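Local coordinates for carbon monoxide dehydrogenase (Thermococcus sp. AM4, PDB 6T7J), which catalyses the oxidation of carbon monoxide to carbon dioxide, probably passing the electrons through its iron-sulfur clusters to a ferredoxin, at residues E251-V256 against F322-L327; I264-H269 against N308-R313; P271-K276 against I338-C343. All blocks are in the same frame, centred on the assembly; numbering follows the deposited sequence.

Contact 1. Residues E251-V256 against F322-L327. With MSK (Broken Fe4S4 cluster), chain F.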
loop_
_atom_site.group_PDB
_atom_site.type_symbol
_atom_site.label_atom_id
_atom_site.label_comp_id
_atom_site.label_asym_id
_atom_site.label_seq_id
_atom_site.Cartn_x
_atom_site.Cartn_y
_atom_site.Cartn_z
ATOM N N GLU A 251 29.735 21.648 -10.406
ATOM C CA GLU A 251 29.503 22.662 -9.392
ATOM C C GLU A 251 28.258 22.332 -8.578
ATOM O O GLU A 251 27.357 21.618 -9.029
ATOM C CB GLU A 251 29.363 24.047 -10.029
ATOM C CG GLU A 251 30.533 24.436 -10.910
ATOM C CD GLU A 251 31.508 25.357 -10.204
ATOM O OE1 GLU A 251 31.902 25.045 -9.059
ATOM O OE2 GLU A 251 31.877 26.396 -10.793
ATOM N N ALA A 252 28.218 22.878 -7.365
ATOM C CA ALA A 252 27.174 22.590 -6.398
ATOM C C ALA A 252 26.795 23.866 -5.664
ATOM O O ALA A 252 27.564 24.833 -5.612
ATOM C CB ALA A 252 27.613 21.516 -5.392
ATOM N N ASN A 253 25.589 23.826 -5.084
ATOM C CA ASN A 253 24.917 24.901 -4.354
ATOM C C ASN A 253 24.280 25.906 -5.306
ATOM O O ASN A 253 24.498 25.853 -6.520
ATOM C CB ASN A 253 25.858 25.611 -3.379
ATOM C CG ASN A 253 25.126 26.171 -2.176
ATOM O OD1 ASN A 253 23.903 26.314 -2.195
ATOM N ND2 ASN A 253 25.869 26.490 -1.121
ATOM N N LEU A 254 23.484 26.823 -4.754
ATOM C CA LEU A 254 22.630 27.699 -5.547
ATOM C C LEU A 254 23.398 28.757 -6.327
ATOM O O LEU A 254 22.773 29.503 -7.090
ATOM C CB LEU A 254 21.595 28.364 -4.639
ATOM C CG LEU A 254 20.458 27.430 -4.219
ATOM C CD1 LEU A 254 19.573 28.083 -3.178
ATOM C CD2 LEU A 254 19.641 27.007 -5.431
ATOM N N GLY A 255 24.718 28.847 -6.167
ATOM C CA GLY A 255 25.503 29.753 -6.988
ATOM C C GLY A 255 25.603 29.349 -8.444
ATOM O O GLY A 255 26.165 30.106 -9.243
ATOM N N VAL A 256 25.074 28.176 -8.804
ATOM C CA VAL A 256 25.106 27.719 -10.191
ATOM C C VAL A 256 24.009 28.338 -11.040
ATOM O O VAL A 256 24.021 28.174 -12.266
ATOM C CB VAL A 256 25.010 26.182 -10.244
ATOM C CG1 VAL A 256 26.170 25.563 -9.490
ATOM C CG2 VAL A 256 23.686 25.711 -9.662
ATOM N N PHE A 322 16.731 18.629 -0.929
ATOM C CA PHE A 322 15.293 18.618 -0.685
ATOM C C PHE A 322 14.780 19.962 -0.183
ATOM O O PHE A 322 14.114 20.696 -0.923
ATOM C CB PHE A 322 14.959 17.506 0.313
ATOM C CG PHE A 322 13.501 17.397 0.644
ATOM C CD1 PHE A 322 12.559 17.220 -0.355
ATOM C CD2 PHE A 322 13.073 17.461 1.959
ATOM C CE1 PHE A 322 11.215 17.119 -0.048
ATOM C CE2 PHE A 322 11.734 17.356 2.272
ATOM C CZ PHE A 322 10.803 17.188 1.266
ATOM N N LEU A 323 15.125 20.311 1.057
ATOM C CA LEU A 323 14.590 21.499 1.715
ATOM C C LEU A 323 14.966 22.797 1.012
ATOM O O LEU A 323 14.536 23.877 1.429
ATOM C CB LEU A 323 15.063 21.546 3.168
ATOM C CG LEU A 323 14.280 20.625 4.100
ATOM C CD1 LEU A 323 14.869 20.649 5.499
ATOM C CD2 LEU A 323 12.814 21.022 4.117
ATOM N N MET A 324 15.758 22.714 -0.055
ATOM C CA MET A 324 16.161 23.900 -0.791
ATOM C C MET A 324 15.311 24.164 -2.028
ATOM O O MET A 324 15.440 25.243 -2.620
ATOM C CB MET A 324 17.637 23.796 -1.192
ATOM C CG MET A 324 18.581 23.709 -0.000
ATOM S SD MET A 324 20.293 23.377 -0.454
ATOM C CE MET A 324 20.781 24.970 -1.111
ATOM N N GLN A 325 14.438 23.226 -2.421
ATOM C CA GLN A 325 13.669 23.412 -3.650
ATOM C C GLN A 325 12.888 24.725 -3.620
ATOM O O GLN A 325 13.023 25.561 -4.524
ATOM C CB GLN A 325 12.737 22.217 -3.892
ATOM C CG GLN A 325 11.817 21.839 -2.739
ATOM C CD GLN A 325 11.048 20.561 -3.011
ATOM O OE1 GLN A 325 10.101 20.549 -3.799
ATOM N NE2 GLN A 325 11.455 19.475 -2.364
ATOM N N GLU A 326 12.092 24.935 -2.566
ATOM C CA GLU A 326 11.414 26.213 -2.373
ATOM C C GLU A 326 12.383 27.375 -2.521
ATOM O O GLU A 326 12.135 28.317 -3.285
ATOM C CB GLU A 326 10.761 26.258 -0.993
ATOM C CG GLU A 326 9.344 25.740 -0.932
ATOM C CD GLU A 326 8.873 25.584 0.495
ATOM O OE1 GLU A 326 9.696 25.180 1.343
ATOM O OE2 GLU A 326 7.690 25.876 0.770
ATOM N N LEU A 327 13.510 27.310 -1.805
ATOM C CA LEU A 327 14.462 28.413 -1.812
ATOM C C LEU A 327 14.949 28.725 -3.219
ATOM O O LEU A 327 15.219 29.890 -3.534
ATOM C CB LEU A 327 15.641 28.091 -0.895
ATOM C CG LEU A 327 15.263 27.826 0.564
ATOM C CD1 LEU A 327 16.445 27.266 1.340
ATOM C CD2 LEU A 327 14.737 29.097 1.216
HETATM S S1 MSK F . 15.221 13.097 -3.186
HETATM S S3 MSK F . 14.123 10.699 -0.927
HETATM S S4 MSK F . 14.427 13.958 0.104
HETATM S S5 MSK F . 17.088 11.981 -0.860
HETATM FE FE1 MSK F . 15.535 10.995 -3.953
HETATM FE FE2 MSK F . 16.175 13.848 -1.201
HETATM FE FE3 MSK F . 15.203 11.972 0.544
HETATM FE FE4 MSK F . 13.684 12.792 -1.543
#
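Two nitrogens of Gln325 converge on Phe322 O, in the turn that carries Met324 out to Asn253 and Leu254. Gln325 N bonds to Phe322 O at 3.0 Å and Gln325 NE2 reaches the same Phe322 O at 3.3 Å; the two donors come from opposite faces of the carbonyl plane, with NE2 well above it. The amide thus closes the turn from one side and the backbone from the other. Across the contact a single methyl does most of the work. The Met324 chain runs out extended and then bends at its last torsion (chi3 74°), which brings CE up against two neighbours, with Asn253 OD1 at 3.6 Å from Met324 CE and Leu254 CD1 at 3.9 Å from it. The asparagine crosses the methionine at about a right angle, whereas Leu254 slides past it in the opposite direction. Asn253 OD1 is fixed from its own segment, since Leu254 N donates to it at 2.6 Å with an N-H...O angle of 150°, while Asn253 ND2 bonds to Lys18 O. Replacing Asn253 by an alanine would probably leave Leu254 N and Lys18 O without their side-chain partners and open a gap beside the Met324 methyl. At the other end of 322-327, Phe322 CB lies 3.6 Å from S4 of the broken cluster and its ring is set obliquely to that sulfur, so the same segment also reaches the cluster pocket. Around the contact, Leu23 of helix 20-30 touches Leu254, and Met488 of helix 480-489 covers both Asn253 and Met324. The loop after strand 248-252, which pairs with strand 411-415, is thereby packed against the segment leading through Met324 into helix 325-330.

Contact 2. Residues I264-H269 against N308-R313. With MSK (Broken Fe4S4 cluster), chain F.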
loop_
_atom_site.group_PDB
_atom_site.type_symbol
_atom_site.label_atom_id
_atom_site.label_comp_id
_atom_site.label_asym_id
_atom_site.label_seq_id
_atom_site.Cartn_x
_atom_site.Cartn_y
_atom_site.Cartn_z
ATOM N N ILE A 264 16.888 26.803 -15.876
ATOM C CA ILE A 264 15.913 25.717 -15.897
ATOM C C ILE A 264 16.323 24.693 -14.852
ATOM O O ILE A 264 17.428 24.139 -14.922
ATOM C CB ILE A 264 15.802 25.066 -17.285
ATOM C CG1 ILE A 264 15.439 26.109 -18.340
ATOM C CG2 ILE A 264 14.768 23.951 -17.266
ATOM C CD1 ILE A 264 15.373 25.551 -19.741
ATOM N N VAL A 265 15.435 24.430 -13.891
ATOM C CA VAL A 265 15.691 23.449 -12.841
ATOM C C VAL A 265 15.008 22.144 -13.218
ATOM O O VAL A 265 13.865 22.147 -13.688
ATOM C CB VAL A 265 15.199 23.959 -11.472
ATOM C CG1 VAL A 265 15.463 22.922 -10.385
ATOM C CG2 VAL A 265 15.860 25.288 -11.126
ATOM N N VAL A 266 15.712 21.027 -13.040
ATOM C CA VAL A 266 15.133 19.694 -13.189
ATOM C C VAL A 266 15.060 19.067 -11.801
ATOM O O VAL A 266 16.088 18.868 -11.144
ATOM C CB VAL A 266 15.932 18.813 -14.165
ATOM C CG1 VAL A 266 15.605 19.185 -15.601
ATOM C CG2 VAL A 266 17.429 18.921 -13.916
ATOM N N HIS A 267 13.843 18.761 -11.355
ATOM C CA HIS A 267 13.579 18.349 -9.984
ATOM C C HIS A 267 12.752 17.072 -10.008
ATOM O O HIS A 267 11.792 16.970 -10.776
ATOM C CB HIS A 267 12.849 19.470 -9.232
ATOM C CG HIS A 267 12.548 19.160 -7.800
ATOM N ND1 HIS A 267 13.240 18.213 -7.076
ATOM C CD2 HIS A 267 11.633 19.688 -6.952
ATOM C CE1 HIS A 267 12.760 18.166 -5.846
ATOM N NE2 HIS A 267 11.784 19.051 -5.745
ATOM N N GLY A 268 13.129 16.096 -9.188
ATOM C CA GLY A 268 12.413 14.836 -9.187
ATOM C C GLY A 268 13.304 13.617 -9.072
ATOM O O GLY A 268 14.199 13.589 -8.221
ATOM N N HIS A 269 13.088 12.606 -9.918
ATOM C CA HIS A 269 13.772 11.334 -9.704
ATOM C C HIS A 269 14.107 10.560 -10.978
ATOM O O HIS A 269 15.192 9.980 -11.075
ATOM C CB HIS A 269 12.930 10.455 -8.777
ATOM C CG HIS A 269 13.162 10.730 -7.324
ATOM N ND1 HIS A 269 12.675 11.855 -6.693
ATOM C CD2 HIS A 269 13.845 10.037 -6.383
ATOM C CE1 HIS A 269 13.043 11.840 -5.424
ATOM N NE2 HIS A 269 13.754 10.747 -5.210
ATOM N N ASN A 308 20.873 14.551 -9.263
ATOM C CA ASN A 308 22.030 13.687 -9.055
ATOM C C ASN A 308 22.289 12.812 -10.275
ATOM O O ASN A 308 23.444 12.560 -10.628
ATOM C CB ASN A 308 21.832 12.822 -7.811
ATOM C CG ASN A 308 22.227 13.536 -6.535
ATOM O OD1 ASN A 308 23.229 14.251 -6.494
ATOM N ND2 ASN A 308 21.437 13.348 -5.484
ATOM N N GLU A 309 21.227 12.337 -10.928
ATOM C CA GLU A 309 21.396 11.532 -12.137
ATOM C C GLU A 309 22.100 12.331 -13.227
ATOM O O GLU A 309 23.106 11.883 -13.801
ATOM C CB GLU A 309 20.040 11.025 -12.640
ATOM C CG GLU A 309 19.211 10.267 -11.615
ATOM C CD GLU A 309 19.562 8.794 -11.538
ATOM O OE1 GLU A 309 20.556 8.379 -12.172
ATOM O OE2 GLU A 309 18.840 8.049 -10.840
ATOM N N VAL A 310 21.582 13.529 -13.524
ATOM C CA VAL A 310 22.200 14.330 -14.579
ATOM C C VAL A 310 23.588 14.808 -14.158
ATOM O O VAL A 310 24.459 15.021 -15.009
ATOM C CB VAL A 310 21.293 15.506 -14.991
ATOM C CG1 VAL A 310 20.044 14.984 -15.676
ATOM C CG2 VAL A 310 20.933 16.366 -13.795
ATOM N N LEU A 311 23.835 14.947 -12.854
ATOM C CA LEU A 311 25.162 15.324 -12.382
ATOM C C LEU A 311 26.158 14.192 -12.592
ATOM O O LEU A 311 27.271 14.411 -13.084
ATOM C CB LEU A 311 25.093 15.716 -10.905
ATOM C CG LEU A 311 26.413 15.803 -10.137
ATOM C CD1 LEU A 311 27.108 17.111 -10.450
ATOM C CD2 LEU A 311 26.182 15.668 -8.638
ATOM N N MET A 312 25.771 12.969 -12.221
ATOM C CA MET A 312 26.665 11.826 -12.350
ATOM C C MET A 312 26.951 11.495 -13.807
ATOM O O MET A 312 28.057 11.048 -14.129
ATOM C CB MET A 312 26.073 10.603 -11.647
ATOM C CG MET A 312 25.845 10.774 -10.153
ATOM S SD MET A 312 27.223 10.197 -9.150
ATOM C CE MET A 312 27.248 8.457 -9.574
ATOM N N ARG A 313 25.982 11.699 -14.699
ATOM C CA ARG A 313 26.189 11.281 -16.081
ATOM C C ARG A 313 26.698 12.390 -16.993
ATOM O O ARG A 313 27.560 12.132 -17.839
ATOM C CB ARG A 313 24.897 10.699 -16.658
ATOM C CG ARG A 313 24.878 9.181 -16.672
ATOM C CD ARG A 313 23.502 8.651 -16.332
ATOM N NE ARG A 313 23.570 7.458 -15.495
ATOM C CZ ARG A 313 22.547 6.978 -14.797
ATOM N NH1 ARG A 313 21.372 7.590 -14.838
ATOM N NH2 ARG A 313 22.697 5.887 -14.063
HETATM S S1 MSK F . 15.221 13.097 -3.186
HETATM S S3 MSK F . 14.123 10.699 -0.927
HETATM S S4 MSK F . 14.427 13.958 0.104
HETATM S S5 MSK F . 17.088 11.981 -0.860
HETATM FE FE1 MSK F . 15.535 10.995 -3.953
HETATM FE FE2 MSK F . 16.175 13.848 -1.201
HETATM FE FE3 MSK F . 15.203 11.972 0.544
HETATM FE FE4 MSK F . 13.684 12.792 -1.543
HETATM O O HOH W 1 16.826 8.805 -9.086
#
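Val266 and Val310 form the dry end of this contact, and His269 and Glu309 the watered one. At the dry end Val266 CG2 meets Val310 CG2 at 4.3 Å, methyl against methyl. Ile277 and Ser274 of helix 271-281 also touch this valine pair, Ile277 on Val266 and Ser274 on Val310, and add to the packing there. The other end differs in kind: Glu309 CG does approach His269 O, at 4.1 Å, but the polar link runs through a water. His269 O and Glu309 OE2 are both acceptors, so a water that donates to each, at 2.8 Å from His269 O and 2.8 Å from Glu309 OE2, joins them. The bend of the glutamate at its second torsion (chi2 -85°) turns the carboxylate so that its two oxygens have separate tasks: Glu309 OE1 pairs with Arg313 NH1 at 2.9 Å, one helical turn on, while OE2 takes the water and also bonds to Ser521 OG. Arg313 is held in turn by Asp239. Being gripped at both oxygens probably keeps the carboxylate, and with it the water at His269 O, in place. In His269 the bond from CA to CB heads away from the helix, and NE2 of the ring binds an iron, FE1, of the broken cluster at 2.2 Å, an iron shared with Cys305. Just before it, Gly268 has backbone angles at which a beta carbon would press on the preceding carbonyl oxygen. The whole is an alpha/beta layer of Rossmann-like type, with helix 304-314 packed on strand 261-268 of a parallel sheet and a metal ligand placed just beyond that strand.

Contact 3. Residues P271-K276 against I338-C343. With MSK (Broken Fe4S4 cluster), chain F.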
loop_
_atom_site.group_PDB
_atom_site.type_symbol
_atom_site.label_atom_id
_atom_site.label_comp_id
_atom_site.label_asym_id
_atom_site.label_seq_id
_atom_site.Cartn_x
_atom_site.Cartn_y
_atom_site.Cartn_z
ATOM N N PRO A 271 15.389 9.854 -14.575
ATOM C CA PRO A 271 16.230 10.545 -15.563
ATOM C C PRO A 271 15.750 10.425 -17.000
ATOM O O PRO A 271 16.310 11.110 -17.869
ATOM C CB PRO A 271 17.594 9.863 -15.389
ATOM C CG PRO A 271 17.255 8.487 -14.933
ATOM C CD PRO A 271 16.030 8.628 -14.062
ATOM N N ILE A 272 14.738 9.590 -17.275
ATOM C CA ILE A 272 14.186 9.489 -18.627
ATOM C C ILE A 272 13.804 10.869 -19.140
ATOM O O ILE A 272 13.944 11.173 -20.331
ATOM C CB ILE A 272 12.973 8.534 -18.653
ATOM C CG1 ILE A 272 13.285 7.172 -18.022
ATOM C CG2 ILE A 272 12.462 8.346 -20.077
ATOM C CD1 ILE A 272 14.676 6.643 -18.255
ATOM N N LEU A 273 13.325 11.728 -18.243
ATOM C CA LEU A 273 12.931 13.091 -18.571
ATOM C C LEU A 273 14.100 14.067 -18.470
ATOM O O LEU A 273 14.301 14.895 -19.366
ATOM C CB LEU A 273 11.794 13.532 -17.645
ATOM C CG LEU A 273 11.524 15.034 -17.551
ATOM C CD1 LEU A 273 10.753 15.505 -18.773
ATOM C CD2 LEU A 273 10.772 15.367 -16.269
ATOM N N SER A 274 14.883 13.972 -17.391
ATOM C CA SER A 274 15.879 14.998 -17.105
ATOM C C SER A 274 17.052 14.937 -18.076
ATOM O O SER A 274 17.600 15.979 -18.449
ATOM C CB SER A 274 16.369 14.869 -15.663
ATOM O OG SER A 274 17.072 13.655 -15.465
ATOM N N THR A 275 17.463 13.735 -18.493
ATOM C CA THR A 275 18.542 13.649 -19.474
ATOM C C THR A 275 18.141 14.318 -20.783
ATOM O O THR A 275 18.921 15.084 -21.368
ATOM C CB THR A 275 18.932 12.190 -19.718
ATOM O OG1 THR A 275 17.778 11.442 -20.122
ATOM C CG2 THR A 275 19.515 11.575 -18.455
ATOM N N LYS A 276 16.917 14.055 -21.249
ATOM C CA LYS A 276 16.431 14.694 -22.465
ATOM C C LYS A 276 16.340 16.206 -22.297
ATOM O O LYS A 276 16.750 16.960 -23.187
ATOM C CB LYS A 276 15.073 14.116 -22.856
ATOM C CG LYS A 276 15.150 12.745 -23.503
ATOM C CD LYS A 276 16.134 12.740 -24.657
ATOM C CE LYS A 276 16.041 11.451 -25.444
ATOM N NZ LYS A 276 16.997 11.417 -26.587
ATOM N N ILE A 338 11.020 21.790 -13.737
ATOM C CA ILE A 338 10.407 20.657 -14.420
ATOM C C ILE A 338 10.469 19.466 -13.480
ATOM O O ILE A 338 11.562 19.015 -13.115
ATOM C CB ILE A 338 11.122 20.341 -15.743
ATOM C CG1 ILE A 338 11.537 21.630 -16.457
ATOM C CG2 ILE A 338 10.250 19.466 -16.634
ATOM C CD1 ILE A 338 10.385 22.546 -16.778
ATOM N N VAL A 339 9.304 18.946 -13.093
ATOM C CA VAL A 339 9.225 17.885 -12.098
ATOM C C VAL A 339 8.516 16.675 -12.689
ATOM O O VAL A 339 7.685 16.794 -13.594
ATOM C CB VAL A 339 8.517 18.368 -10.812
ATOM C CG1 VAL A 339 9.245 19.572 -10.233
ATOM C CG2 VAL A 339 7.064 18.709 -11.097
ATOM N N ASP A 340 8.871 15.493 -12.176
ATOM C CA ASP A 340 8.150 14.272 -12.522
ATOM C C ASP A 340 7.395 13.747 -11.303
ATOM O O ASP A 340 6.180 13.941 -11.205
ATOM C CB ASP A 340 9.094 13.206 -13.095
ATOM C CG ASP A 340 10.398 13.087 -12.327
ATOM O OD1 ASP A 340 10.440 13.484 -11.145
ATOM O OD2 ASP A 340 11.381 12.576 -12.906
ATOM N N TYR A 341 8.086 13.099 -10.365
ATOM C CA TYR A 341 7.426 12.649 -9.146
ATOM C C TYR A 341 8.447 12.485 -8.026
ATOM O O TYR A 341 9.659 12.553 -8.242
ATOM C CB TYR A 341 6.642 11.347 -9.369
ATOM C CG TYR A 341 7.357 10.247 -10.130
ATOM C CD1 TYR A 341 8.624 9.812 -9.757
ATOM C CD2 TYR A 341 6.742 9.617 -11.206
ATOM C CE1 TYR A 341 9.264 8.798 -10.448
ATOM C CE2 TYR A 341 7.372 8.603 -11.900
ATOM C CZ TYR A 341 8.632 8.198 -11.518
ATOM O OH TYR A 341 9.258 7.189 -12.211
ATOM N N GLN A 342 7.915 12.277 -6.815
ATOM C CA GLN A 342 8.658 11.981 -5.590
ATOM C C GLN A 342 9.377 13.203 -5.027
ATOM O O GLN A 342 10.249 13.786 -5.680
ATOM C CB GLN A 342 9.643 10.830 -5.816
ATOM C CG GLN A 342 8.964 9.484 -6.000
ATOM C CD GLN A 342 9.932 8.393 -6.398
ATOM O OE1 GLN A 342 11.103 8.422 -6.021
ATOM N NE2 GLN A 342 9.448 7.422 -7.168
ATOM N N CYS A 343 8.991 13.588 -3.807
ATOM C CA CYS A 343 9.608 14.680 -3.047
ATOM C C CYS A 343 9.478 16.027 -3.755
ATOM O O CYS A 343 10.290 16.932 -3.541
ATOM C CB CYS A 343 11.076 14.383 -2.726
ATOM S SG CYS A 343 11.360 12.811 -1.875
HETATM S S1 MSK F . 15.221 13.097 -3.186
HETATM S S3 MSK F . 14.123 10.699 -0.927
HETATM S S4 MSK F . 14.427 13.958 0.104
HETATM S S5 MSK F . 17.088 11.981 -0.860
HETATM FE FE1 MSK F . 15.535 10.995 -3.953
HETATM FE FE2 MSK F . 16.175 13.848 -1.201
HETATM FE FE3 MSK F . 15.203 11.972 0.544
HETATM FE FE4 MSK F . 13.684 12.792 -1.543
#
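Leu273 brings the largest share of buried surface to this contact, and Asp340 and Ile338 receive it. One methyl, CD2, makes the close approaches: Leu273 CD2 stands 4.1 Å from Ile338 CG2 and 4.2 Å from Asp340 CB, with Val339 O also near. The leucine crosses Ile338 at about a right angle. Its CG lies opposite the backbone N (chi1 163°), which carries the branch off the helix and down onto the strand, while Thr362 and Phe376 touch it from the loops beyond. Asp340 meets the leucine chiefly through its CB. Its carboxylate is used differently: OD1 accepts from the backbone N of both His269 and Tyr341, and OD2 from that of Asn270, so the acid holds the connection leading into helix 271-281 as well as touching the helix itself. Three residues on, Cys343 SG binds FE4 of the broken cluster at 2.3 Å. Tyr341 faces the dimer partner, its ring meeting His202 of the second subunit edge-to-face. Strands 261-268 and 336-339 are neighbours in the parallel sheet of order 3-2-1-4-5-6, and the chain turns to opposite sides of them; the cluster ligands His269 and Cys343 follow their C-terminal ends, the place where doubly wound alpha/beta folds commonly put an active site.

How the contacts relate
From the N terminus, residues 251-256 open the loop that contact 1 closes at 322-327. Within it, contact 2 closes a shorter loop between 264-269 and 308-313. Contact 3 starts inside both loops, at 271-276, and ends past them at 338-343, so it crosses contacts 1 and 2. Strand pairing joins contacts 2 and 3 directly: Val265 O accepts from Ile338 N at 2.9 Å, and His267 N donates to Ile338 O. Gln325 joins contact 1 to the others, with NE2 bonded to Cys343 O and OE1 more weakly to His267 NE2. Together they tie the parallel sheet to its covering helices and bring Phe322, His269 and Cys343 to the cluster.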